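Side-chain contacts in protelomerase (Agrobacterium tumefaciens, PDB 4F43), which generates and protects the hairpin ends of the linear chromosome, here as an engineered variant of the protelomerase TelA bound to hairpin DNA: residues T9-K14 against R32-I37; L118-N123 against E311-A316; K223-M228 against S234-L239. The protein carries 1 engineered substitution. One frame throughout, in Å; residues are numbered along the deposited sequence.

How the interactions relate
The three contacts lie along the chain at very different places relative to the hairpin DNA. Interaction 3 is at the DNA itself: Arg238, on the helix that also meets Trp225, holds the phosphate of DT23 of chain B. Interaction 1 packs the first two helices of the construct, its nearest atom about 5 Å from the nucleic acid and its centre about 22 Å from that of interaction 3. Interaction 2 is a surface contact on the opposite side of the chain's centre, about 50 Å from interaction 1 between centres. Interaction 3 falls in sequence between the two segments of interaction 2, yet their nearest atoms stay about 18 Å apart.

Interaction 1: T9-K14 against R32-I37; sequences TSIVEK and RIADFI
Ile11 and Ala34 mark where two helices come closest, with Ile11 CA 6.7 Å from Ala34 CA. The segments 9-14 and 32-37 run in roughly opposite directions, and both are regular helix. Glu13 N bonds to Thr9 O and Lys14 N to Ser10 O in the first, while Phe36 N bonds to Arg32 O and Ile37 N to Ile33 O in the second. No hydrogen bond passes from one helix to the other, and the joint is wholly apolar.

A single side chain from the first helix, Ile11, reaches across and meets two neighbours in sequence. Its two branches divide the work. The ethyl branch goes to Ile33, with Ile11 CG1 4.3 Å from Ile33 CG2. The methyl branch goes to the next residue, and Ile11 CG2 lies 4.5 Å from Ala34 CB. This split follows from the first torsion (chi1 -41°), which sets CG1 beside the backbone N and CG2 roughly anti to it. Ala34 offers no more than a methyl group, and the small residue stands at the point of closest backbone approach. At these separations the packing is light, and Ile33 is the one buried member of the trio.

In the fold, helix 9-18 packs on helix 28-40 through Ile33 and Ala34, and helix 65-82 meets Ile33 through Tyr75 and Ala78 and Ile37 through Ala82. Another flank of helix 28-40 is taken by helix 46-59, where Phe36 touches Leu52 and Arg32 forms a salt bridge with Glu56. Ser10 bonds to Glu81 of helix 65-82, so the first helix has a second hold on this N-terminal helical cluster.

Interaction 2: L118-N123 against E311-A316; sequences LITFEN and EDRDNA
A two-stranded parallel sheet, 119-120 beside 307-308, and the helix 310-316 that follows it meet here, with Arg313 of the helix reaching back to Thr120 and Glu122. Segment 118-123 lies in the telomere resolvase catalytic region. The backbones stay well apart, Thr120 CA lying 7.6 Å from Arg313 CA, so the long Arg313 side chain bridges the gap.

Thr120 comes over one face of the guanidinium, its methyl CG2 3.7 Å from Arg313 NH1. The first torsion of Thr120 (chi1 -34°) turns OG1 to the backbone N side and CG2 toward the arginine. Glu122 works differently: its carboxylate oxygen OE2 approaches the guanidinium edge, near its plane, and forms a long salt bridge of 3.5 Å to Arg313 NH1. The carboxylate and guanidinium planes are 43° apart, so the carboxylate is twisted out of a coplanar, two-pronged pairing and a single oxygen approaches. Asp314, next in the helix, takes the inner nitrogen, Asp314 OD1 accepting a hydrogen bond from Arg313 NE at 3.2 Å. That bond is bent, and it reaches OD1 from above the carboxylate plane. Bends at the second and third torsions fold Arg313 between the two acids. Its charge is thus probably shared by both carboxylates in a salt-bridge network at the surface.

Between Thr120 and Glu122 the chain makes an inverse gamma turn centred on Phe121, which drops inward onto Leu267 of helix 263-276 and meets Tyr307 and Trp253 edge-to-face. Strand 307-308 bonds to Ile119 and Phe121 through Thr308 and leads directly into helix 310-316.

Interaction 3: K223-M228 against S234-L239; sequences KLWHGM and SSETRL. With nucleotides of chain B.
The indole nitrogen of Trp225 gives its N-H to Thr237 OG1 at 2.7 Å, a short but bent bond with an angle of 131° at the hydrogen. The hydroxyl sits at the edge of the indole, tilted 26° from its plane. Setting OG1 beside its backbone N (chi1 -47°), Thr237 turns the oxygen to the indole N-H and leaves its methyl beside the six-membered ring, Thr237 CG2 lying 3.7 Å from Trp225 CZ2.

Glu236, one residue earlier, reaches Leu224 of helix 220-225 and Met228 at the close of the turn that follows. Its CG is anti to the backbone N, and a bend at the second torsion brings the carboxylate over Leu224 and Met228. Glu236 OE1 comes 3.3 Å from Leu224 CD2 and 3.5 Å from Met228 CE, so the carboxylate is bordered by methyl groups here. The extended Met228 chain also lays SD in the plane of the Trp225 ring, at its edge. A type II beta turn from Trp225 to Met228 brings these two residues together.

Arg238 next in line leaves this contact and turns to the DNA. Arg238 NH2 donates a nearly straight bond of 3.0 Å to OP2 of DT23 of chain B, in the guanidinium plane, while the sugar C2' of the same nucleotide packs over one face.

Both segments belong to the telomere resolvase catalytic domain, where consecutive residues of helix 230-248 do unlike jobs: Thr237 meets the buried indole N-H with an uncharged oxygen, and Arg238 makes a contact with the DNA backbone, probably strengthened by the opposite charges.

Interaction 1: T9-K14 against R32-I37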
loop_
_atom_site.group_PDB
_atom_site.type_symbol
_atom_site.label_atom_id
_atom_site.label_comp_id
_atom_site.label_asym_id
_atom_site.label_seq_id
_atom_site.Cartn_x
_atom_site.Cartn_y
_atom_site.Cartn_z
ATOM N N THR A 9 7.838 21.484 -8.829
ATOM C CA THR A 9 9.025 21.567 -7.982
ATOM C C THR A 9 9.523 20.201 -7.516
ATOM O O THR A 9 10.713 20.025 -7.260
ATOM C CB THR A 9 8.768 22.450 -6.745
ATOM O OG1 THR A 9 7.834 23.485 -7.076
ATOM C CG2 THR A 9 10.066 23.079 -6.256
ATOM N N SER A 10 8.609 19.242 -7.404
ATOM C CA SER A 10 8.955 17.893 -6.965
ATOM C C SER A 10 9.972 17.251 -7.905
ATOM O O SER A 10 11.055 16.833 -7.480
ATOM C CB SER A 10 7.698 17.025 -6.890
ATOM O OG SER A 10 6.725 17.607 -6.040
ATOM N N ILE A 11 9.614 17.184 -9.182
ATOM C CA ILE A 11 10.470 16.597 -10.205
ATOM C C ILE A 11 11.812 17.316 -10.273
ATOM O O ILE A 11 12.869 16.683 -10.302
ATOM C CB ILE A 11 9.810 16.671 -11.594
ATOM C CG1 ILE A 11 8.314 16.356 -11.499
ATOM C CG2 ILE A 11 10.513 15.740 -12.567
ATOM C CD1 ILE A 11 8.013 14.941 -11.058
ATOM N N VAL A 12 11.752 18.644 -10.292
ATOM C CA VAL A 12 12.944 19.482 -10.372
ATOM C C VAL A 12 13.910 19.214 -9.223
ATOM O O VAL A 12 15.106 19.032 -9.444
ATOM C CB VAL A 12 12.576 20.980 -10.396
ATOM C CG1 VAL A 12 13.828 21.842 -10.338
ATOM C CG2 VAL A 12 11.757 21.304 -11.637
ATOM N N GLU A 13 13.389 19.183 -8.001
ATOM C CA GLU A 13 14.210 18.892 -6.831
ATOM C C GLU A 13 14.766 17.473 -6.893
ATOM O O GLU A 13 15.916 17.228 -6.519
ATOM C CB GLU A 13 13.412 19.103 -5.543
ATOM C CG GLU A 13 13.108 20.561 -5.239
ATOM C CD GLU A 13 12.223 20.733 -4.021
ATOM O OE1 GLU A 13 11.780 19.712 -3.456
ATOM O OE2 GLU A 13 11.968 21.892 -3.629
ATOM N N LYS A 14 13.950 16.542 -7.381
ATOM C CA LYS A 14 14.387 15.157 -7.538
ATOM C C LYS A 14 15.503 15.022 -8.572
ATOM O O LYS A 14 16.282 14.069 -8.534
ATOM C CB LYS A 14 13.210 14.252 -7.912
ATOM C CG LYS A 14 12.287 13.932 -6.751
ATOM C CD LYS A 14 11.229 12.922 -7.153
ATOM C CE LYS A 14 10.363 12.531 -5.968
ATOM N NZ LYS A 14 9.338 11.522 -6.341
ATOM N N ARG A 32 11.715 13.799 -18.996
ATOM C CA ARG A 32 10.662 13.967 -19.992
ATOM C C ARG A 32 9.472 14.728 -19.417
ATOM O O ARG A 32 8.855 15.541 -20.105
ATOM C CB ARG A 32 10.211 12.617 -20.551
ATOM C CG ARG A 32 11.286 11.879 -21.329
ATOM C CD ARG A 32 10.681 10.975 -22.388
ATOM N NE ARG A 32 9.938 11.741 -23.385
ATOM C CZ ARG A 32 10.476 12.253 -24.487
ATOM N NH1 ARG A 32 11.767 12.081 -24.738
ATOM N NH2 ARG A 32 9.724 12.937 -25.337
ATOM N N ILE A 33 9.160 14.463 -18.153
ATOM C CA ILE A 33 8.090 15.175 -17.460
ATOM C C ILE A 33 8.460 16.643 -17.266
ATOM O O ILE A 33 7.633 17.539 -17.459
ATOM C CB ILE A 33 7.783 14.535 -16.090
ATOM C CG1 ILE A 33 7.285 13.101 -16.274
ATOM C CG2 ILE A 33 6.751 15.353 -15.331
ATOM C CD1 ILE A 33 6.996 12.381 -14.977
ATOM N N ALA A 34 9.712 16.884 -16.887
ATOM C CA ALA A 34 10.204 18.244 -16.692
ATOM C C ALA A 34 10.139 19.049 -17.987
ATOM O O ALA A 34 9.689 20.194 -17.995
ATOM C CB ALA A 34 11.625 18.220 -16.151
ATOM N N ASP A 35 10.590 18.439 -19.079
ATOM C CA ASP A 35 10.556 19.081 -20.389
ATOM C C ASP A 35 9.120 19.260 -20.865
ATOM O O ASP A 35 8.815 20.182 -21.621
ATOM C CB ASP A 35 11.345 18.261 -21.410
ATOM C CG ASP A 35 12.797 18.080 -21.017
ATOM O OD1 ASP A 35 13.306 18.905 -20.230
ATOM O OD2 ASP A 35 13.428 17.111 -21.494
ATOM N N PHE A 36 8.245 18.364 -20.421
ATOM C CA PHE A 36 6.826 18.443 -20.742
ATOM C C PHE A 36 6.216 19.692 -20.111
ATOM O O PHE A 36 5.637 20.539 -20.800
ATOM C CB PHE A 36 6.112 17.194 -20.229
ATOM C CG PHE A 36 4.736 17.009 -20.787
ATOM C CD1 PHE A 36 4.558 16.532 -22.073
ATOM C CD2 PHE A 36 3.620 17.300 -20.025
ATOM C CE1 PHE A 36 3.292 16.356 -22.589
ATOM C CE2 PHE A 36 2.353 17.124 -20.536
ATOM C CZ PHE A 36 2.190 16.651 -21.821
ATOM N N ILE A 37 6.362 19.797 -18.793
ATOM C CA ILE A 37 5.875 20.956 -18.052
ATOM C C ILE A 37 6.518 22.242 -18.572
ATOM O O ILE A 37 5.878 23.293 -18.621
ATOM C CB ILE A 37 6.142 20.809 -16.538
ATOM C CG1 ILE A 37 5.504 19.524 -16.005
ATOM C CG2 ILE A 37 5.619 22.016 -15.775
ATOM C CD1 ILE A 37 4.006 19.456 -16.203
#

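Interaction 2: L118-N123 against E311-A316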
loop_
_atom_site.group_PDB
_atom_site.type_symbol
_atom_site.label_atom_id
_atom_site.label_comp_id
_atom_site.label_asym_id
_atom_site.label_seq_id
_atom_site.Cartn_x
_atom_site.Cartn_y
_atom_site.Cartn_z
ATOM N N LEU A 118 -7.352 -21.394 -3.778
ATOM C CA LEU A 118 -6.782 -20.879 -2.537
ATOM C C LEU A 118 -5.485 -21.589 -2.162
ATOM O O LEU A 118 -5.312 -22.776 -2.435
ATOM C CB LEU A 118 -7.796 -21.006 -1.397
ATOM C CG LEU A 118 -8.468 -19.715 -0.926
ATOM C CD1 LEU A 118 -8.858 -18.844 -2.107
ATOM C CD2 LEU A 118 -9.684 -20.034 -0.073
ATOM N N ILE A 119 -4.580 -20.846 -1.532
ATOM C CA ILE A 119 -3.294 -21.381 -1.106
ATOM C C ILE A 119 -3.343 -21.809 0.354
ATOM O O ILE A 119 -3.771 -21.047 1.220
ATOM C CB ILE A 119 -2.168 -20.347 -1.288
ATOM C CG1 ILE A 119 -1.995 -20.003 -2.768
ATOM C CG2 ILE A 119 -0.862 -20.862 -0.701
ATOM C CD1 ILE A 119 -0.901 -18.997 -3.035
ATOM N N THR A 120 -2.901 -23.033 0.622
ATOM C CA THR A 120 -2.938 -23.577 1.971
ATOM C C THR A 120 -1.748 -23.092 2.794
ATOM O O THR A 120 -0.620 -23.544 2.603
ATOM C CB THR A 120 -2.953 -25.113 1.948
ATOM O OG1 THR A 120 -3.697 -25.566 0.810
ATOM C CG2 THR A 120 -3.586 -25.659 3.217
ATOM N N PHE A 121 -2.013 -22.167 3.711
ATOM C CA PHE A 121 -0.977 -21.606 4.568
ATOM C C PHE A 121 -0.724 -22.528 5.754
ATOM O O PHE A 121 -1.155 -22.251 6.873
ATOM C CB PHE A 121 -1.398 -20.220 5.058
ATOM C CG PHE A 121 -0.255 -19.258 5.210
ATOM C CD1 PHE A 121 -0.403 -17.930 4.848
ATOM C CD2 PHE A 121 0.964 -19.677 5.715
ATOM C CE1 PHE A 121 0.645 -17.037 4.984
ATOM C CE2 PHE A 121 2.017 -18.790 5.859
ATOM C CZ PHE A 121 1.857 -17.470 5.491
ATOM N N GLU A 122 -0.017 -23.623 5.498
ATOM C CA GLU A 122 0.167 -24.676 6.493
ATOM C C GLU A 122 0.975 -24.263 7.723
ATOM O O GLU A 122 0.587 -24.558 8.853
ATOM C CB GLU A 122 0.768 -25.925 5.842
ATOM C CG GLU A 122 -0.252 -26.766 5.098
ATOM C CD GLU A 122 0.297 -27.355 3.814
ATOM O OE1 GLU A 122 1.400 -26.947 3.394
ATOM O OE2 GLU A 122 -0.380 -28.224 3.225
ATOM N N ASN A 123 2.093 -23.581 7.504
ATOM C CA ASN A 123 2.974 -23.197 8.603
ATOM C C ASN A 123 2.756 -21.758 9.061
ATOM O O ASN A 123 3.714 -21.047 9.367
ATOM C CB ASN A 123 4.436 -23.394 8.200
ATOM C CG ASN A 123 4.710 -24.781 7.646
ATOM O OD1 ASN A 123 4.197 -25.778 8.154
ATOM N ND2 ASN A 123 5.519 -24.849 6.594
ATOM N N GLU A 311 -6.654 -25.868 9.262
ATOM C CA GLU A 311 -7.763 -26.459 10.004
ATOM C C GLU A 311 -9.060 -26.446 9.198
ATOM O O GLU A 311 -9.834 -27.404 9.239
ATOM C CB GLU A 311 -7.959 -25.755 11.350
ATOM C CG GLU A 311 -7.681 -24.261 11.330
ATOM C CD GLU A 311 -6.392 -23.902 12.047
ATOM O OE1 GLU A 311 -5.357 -24.543 11.771
ATOM O OE2 GLU A 311 -6.418 -22.986 12.897
ATOM N N ASP A 312 -9.292 -25.359 8.469
ATOM C CA ASP A 312 -10.455 -25.261 7.597
ATOM C C ASP A 312 -10.356 -26.297 6.486
ATOM O O ASP A 312 -11.328 -26.986 6.177
ATOM C CB ASP A 312 -10.567 -23.858 7.000
ATOM C CG ASP A 312 -10.692 -22.780 8.059
ATOM O OD1 ASP A 312 -11.106 -23.103 9.191
ATOM O OD2 ASP A 312 -10.377 -21.609 7.758
ATOM N N ARG A 313 -9.167 -26.400 5.901
ATOM C CA ARG A 313 -8.878 -27.394 4.875
ATOM C C ARG A 313 -9.144 -28.794 5.413
ATOM O O ARG A 313 -9.605 -29.672 4.686
ATOM C CB ARG A 313 -7.420 -27.264 4.416
ATOM C CG ARG A 313 -7.033 -28.089 3.188
ATOM C CD ARG A 313 -6.540 -29.482 3.566
ATOM N NE ARG A 313 -5.722 -29.463 4.777
ATOM C CZ ARG A 313 -4.396 -29.367 4.788
ATOM N NH1 ARG A 313 -3.725 -29.285 3.648
ATOM N NH2 ARG A 313 -3.741 -29.357 5.941
ATOM N N ASP A 314 -8.853 -28.995 6.694
ATOM C CA ASP A 314 -9.057 -30.286 7.337
ATOM C C ASP A 314 -10.537 -30.603 7.526
ATOM O O ASP A 314 -11.032 -31.601 7.003
ATOM C CB ASP A 314 -8.328 -30.344 8.682
ATOM C CG ASP A 314 -6.828 -30.492 8.525
ATOM O OD1 ASP A 314 -6.386 -30.990 7.468
ATOM O OD2 ASP A 314 -6.089 -30.116 9.459
ATOM N N ASN A 315 -11.242 -29.756 8.270
ATOM C CA ASN A 315 -12.648 -30.019 8.569
ATOM C C ASN A 315 -13.579 -29.864 7.364
ATOM O O ASN A 315 -14.755 -30.223 7.433
ATOM C CB ASN A 315 -13.134 -29.187 9.764
ATOM C CG ASN A 315 -13.020 -27.690 9.530
ATOM O OD1 ASN A 315 -13.445 -27.171 8.499
ATOM N ND2 ASN A 315 -12.440 -26.987 10.498
ATOM N N ALA A 316 -13.057 -29.325 6.267
ATOM C CA ALA A 316 -13.805 -29.302 5.014
ATOM C C ALA A 316 -13.718 -30.672 4.351
ATOM O O ALA A 316 -14.607 -31.069 3.598
ATOM C CB ALA A 316 -13.276 -28.226 4.086
#

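Interaction 3: K223-M228 against S234-L239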
loop_
_atom_site.group_PDB
_atom_site.type_symbol
_atom_site.label_atom_id
_atom_site.label_comp_id
_atom_site.label_asym_id
_atom_site.label_seq_id
_atom_site.Cartn_x
_atom_site.Cartn_y
_atom_site.Cartn_z
ATOM N N LYS A 223 12.501 7.889 14.029
ATOM C CA LYS A 223 12.317 9.325 13.850
ATOM C C LYS A 223 12.607 9.715 12.408
ATOM O O LYS A 223 12.009 10.649 11.873
ATOM C CB LYS A 223 13.227 10.112 14.796
ATOM C CG LYS A 223 12.848 9.999 16.264
ATOM C CD LYS A 223 11.430 10.495 16.507
ATOM C CE LYS A 223 11.274 11.960 16.121
ATOM N NZ LYS A 223 9.858 12.413 16.237
ATOM N N LEU A 224 13.533 8.991 11.786
ATOM C CA LEU A 224 13.870 9.216 10.387
ATOM C C LEU A 224 12.725 8.774 9.475
ATOM O O LEU A 224 12.582 9.267 8.356
ATOM C CB LEU A 224 15.161 8.472 10.032
ATOM C CG LEU A 224 15.693 8.595 8.600
ATOM C CD1 LEU A 224 15.863 10.054 8.208
ATOM C CD2 LEU A 224 17.007 7.842 8.454
ATOM N N TRP A 225 11.905 7.850 9.968
ATOM C CA TRP A 225 10.795 7.299 9.194
ATOM C C TRP A 225 9.497 8.086 9.358
ATOM O O TRP A 225 8.655 8.098 8.461
ATOM C CB TRP A 225 10.553 5.841 9.586
ATOM C CG TRP A 225 11.369 4.855 8.817
ATOM C CD1 TRP A 225 11.857 4.999 7.550
ATOM C CD2 TRP A 225 11.797 3.566 9.269
ATOM N NE1 TRP A 225 12.560 3.876 7.184
ATOM C CE2 TRP A 225 12.539 2.981 8.222
ATOM C CE3 TRP A 225 11.624 2.848 10.456
ATOM C CZ2 TRP A 225 13.107 1.712 8.329
ATOM C CZ3 TRP A 225 12.190 1.590 10.561
ATOM C CH2 TRP A 225 12.922 1.035 9.503
ATOM N N HIS A 226 9.336 8.737 10.505
ATOM C CA HIS A 226 8.088 9.423 10.826
ATOM C C HIS A 226 7.825 10.630 9.926
ATOM O O HIS A 226 8.666 11.520 9.803
ATOM C CB HIS A 226 8.079 9.860 12.291
ATOM C CG HIS A 226 6.731 10.281 12.788
ATOM N ND1 HIS A 226 5.704 9.387 12.997
ATOM C CD2 HIS A 226 6.240 11.500 13.117
ATOM C CE1 HIS A 226 4.639 10.036 13.434
ATOM N NE2 HIS A 226 4.938 11.320 13.515
ATOM N N GLY A 227 6.650 10.650 9.304
ATOM C CA GLY A 227 6.239 11.767 8.472
ATOM C C GLY A 227 6.814 11.713 7.070
ATOM O O GLY A 227 6.651 12.647 6.284
ATOM N N MET A 228 7.485 10.610 6.757
ATOM C CA MET A 228 8.132 10.441 5.462
ATOM C C MET A 228 7.114 10.316 4.337
ATOM O O MET A 228 5.976 9.903 4.559
ATOM C CB MET A 228 9.024 9.201 5.478
ATOM C CG MET A 228 10.432 9.437 4.975
ATOM S SD MET A 228 11.423 7.933 5.021
ATOM C CE MET A 228 13.021 8.568 4.522
ATOM N N SER A 234 10.138 4.458 0.127
ATOM C CA SER A 234 10.513 3.451 -0.857
ATOM C C SER A 234 12.028 3.379 -1.012
ATOM O O SER A 234 12.638 2.345 -0.736
ATOM C CB SER A 234 9.858 3.744 -2.209
ATOM O OG SER A 234 8.447 3.619 -2.131
ATOM N N SER A 235 12.629 4.488 -1.435
ATOM C CA SER A 235 14.071 4.535 -1.669
ATOM C C SER A 235 14.885 4.224 -0.412
ATOM O O SER A 235 16.005 3.721 -0.497
ATOM C CB SER A 235 14.476 5.901 -2.232
ATOM O OG SER A 235 13.834 6.154 -3.471
ATOM N N GLU A 236 14.310 4.518 0.751
ATOM C CA GLU A 236 14.994 4.311 2.024
ATOM C C GLU A 236 14.958 2.859 2.495
ATOM O O GLU A 236 15.969 2.326 2.954
ATOM C CB GLU A 236 14.384 5.208 3.105
ATOM C CG GLU A 236 14.952 4.999 4.500
ATOM C CD GLU A 236 16.155 5.875 4.781
ATOM O OE1 GLU A 236 15.986 6.914 5.455
ATOM O OE2 GLU A 236 17.268 5.527 4.333
ATOM N N THR A 237 13.798 2.219 2.375
ATOM C CA THR A 237 13.573 0.953 3.069
ATOM C C THR A 237 13.168 -0.233 2.181
ATOM O O THR A 237 13.454 -1.379 2.525
ATOM C CB THR A 237 12.526 1.137 4.197
ATOM O OG1 THR A 237 12.856 2.300 4.966
ATOM C CG2 THR A 237 12.484 -0.074 5.119
ATOM N N ARG A 238 12.528 0.044 1.044
ATOM C CA ARG A 238 11.880 -1.000 0.233
ATOM C C ARG A 238 12.685 -2.288 0.020
ATOM O O ARG A 238 12.220 -3.376 0.360
ATOM C CB ARG A 238 11.441 -0.449 -1.126
ATOM C CG ARG A 238 10.571 -1.408 -1.922
ATOM C CD ARG A 238 9.224 -1.600 -1.247
ATOM N NE ARG A 238 8.416 -0.384 -1.298
ATOM C CZ ARG A 238 7.322 -0.180 -0.573
ATOM N NH1 ARG A 238 6.900 -1.109 0.275
ATOM N NH2 ARG A 238 6.652 0.958 -0.689
ATOM N N LEU A 239 13.883 -2.159 -0.541
ATOM C CA LEU A 239 14.704 -3.327 -0.863
ATOM C C LEU A 239 15.191 -4.071 0.380
ATOM O O LEU A 239 15.246 -5.301 0.392
ATOM C CB LEU A 239 15.893 -2.934 -1.748
ATOM C CG LEU A 239 15.616 -2.646 -3.228
ATOM C CD1 LEU A 239 14.727 -3.726 -3.832
ATOM C CD2 LEU A 239 15.014 -1.263 -3.436
ATOM P P DT B 23 3.102 0.657 1.239
ATOM O OP1 DT B 23 2.823 0.125 2.591
ATOM O OP2 DT B 23 4.251 1.561 1.024
ATOM O "O5'" DT B 23 3.251 -0.575 0.231
ATOM C "C5'" DT B 23 2.303 -1.636 0.257
ATOM C "C4'" DT B 23 2.585 -2.640 -0.848
ATOM O "O4'" DT B 23 2.600 -1.953 -2.126
ATOM C "C3'" DT B 23 3.929 -3.361 -0.749
ATOM O "O3'" DT B 23 3.760 -4.737 -1.078
ATOM C "C2'" DT B 23 4.788 -2.648 -1.785
ATOM C "C1'" DT B 23 3.735 -2.379 -2.850
ATOM N N1 DT B 23 4.114 -1.340 -3.849
ATOM C C2 DT B 23 4.265 -1.721 -5.160
ATOM O O2 DT B 23 4.107 -2.864 -5.544
ATOM N N3 DT B 23 4.611 -0.709 -6.013
ATOM C C4 DT B 23 4.818 0.619 -5.703
ATOM O O4 DT B 23 5.128 1.445 -6.559
ATOM C C5 DT B 23 4.643 0.955 -4.310
ATOM C C7 DT B 23 4.840 2.365 -3.839
ATOM C C6 DT B 23 4.305 -0.028 -3.463
#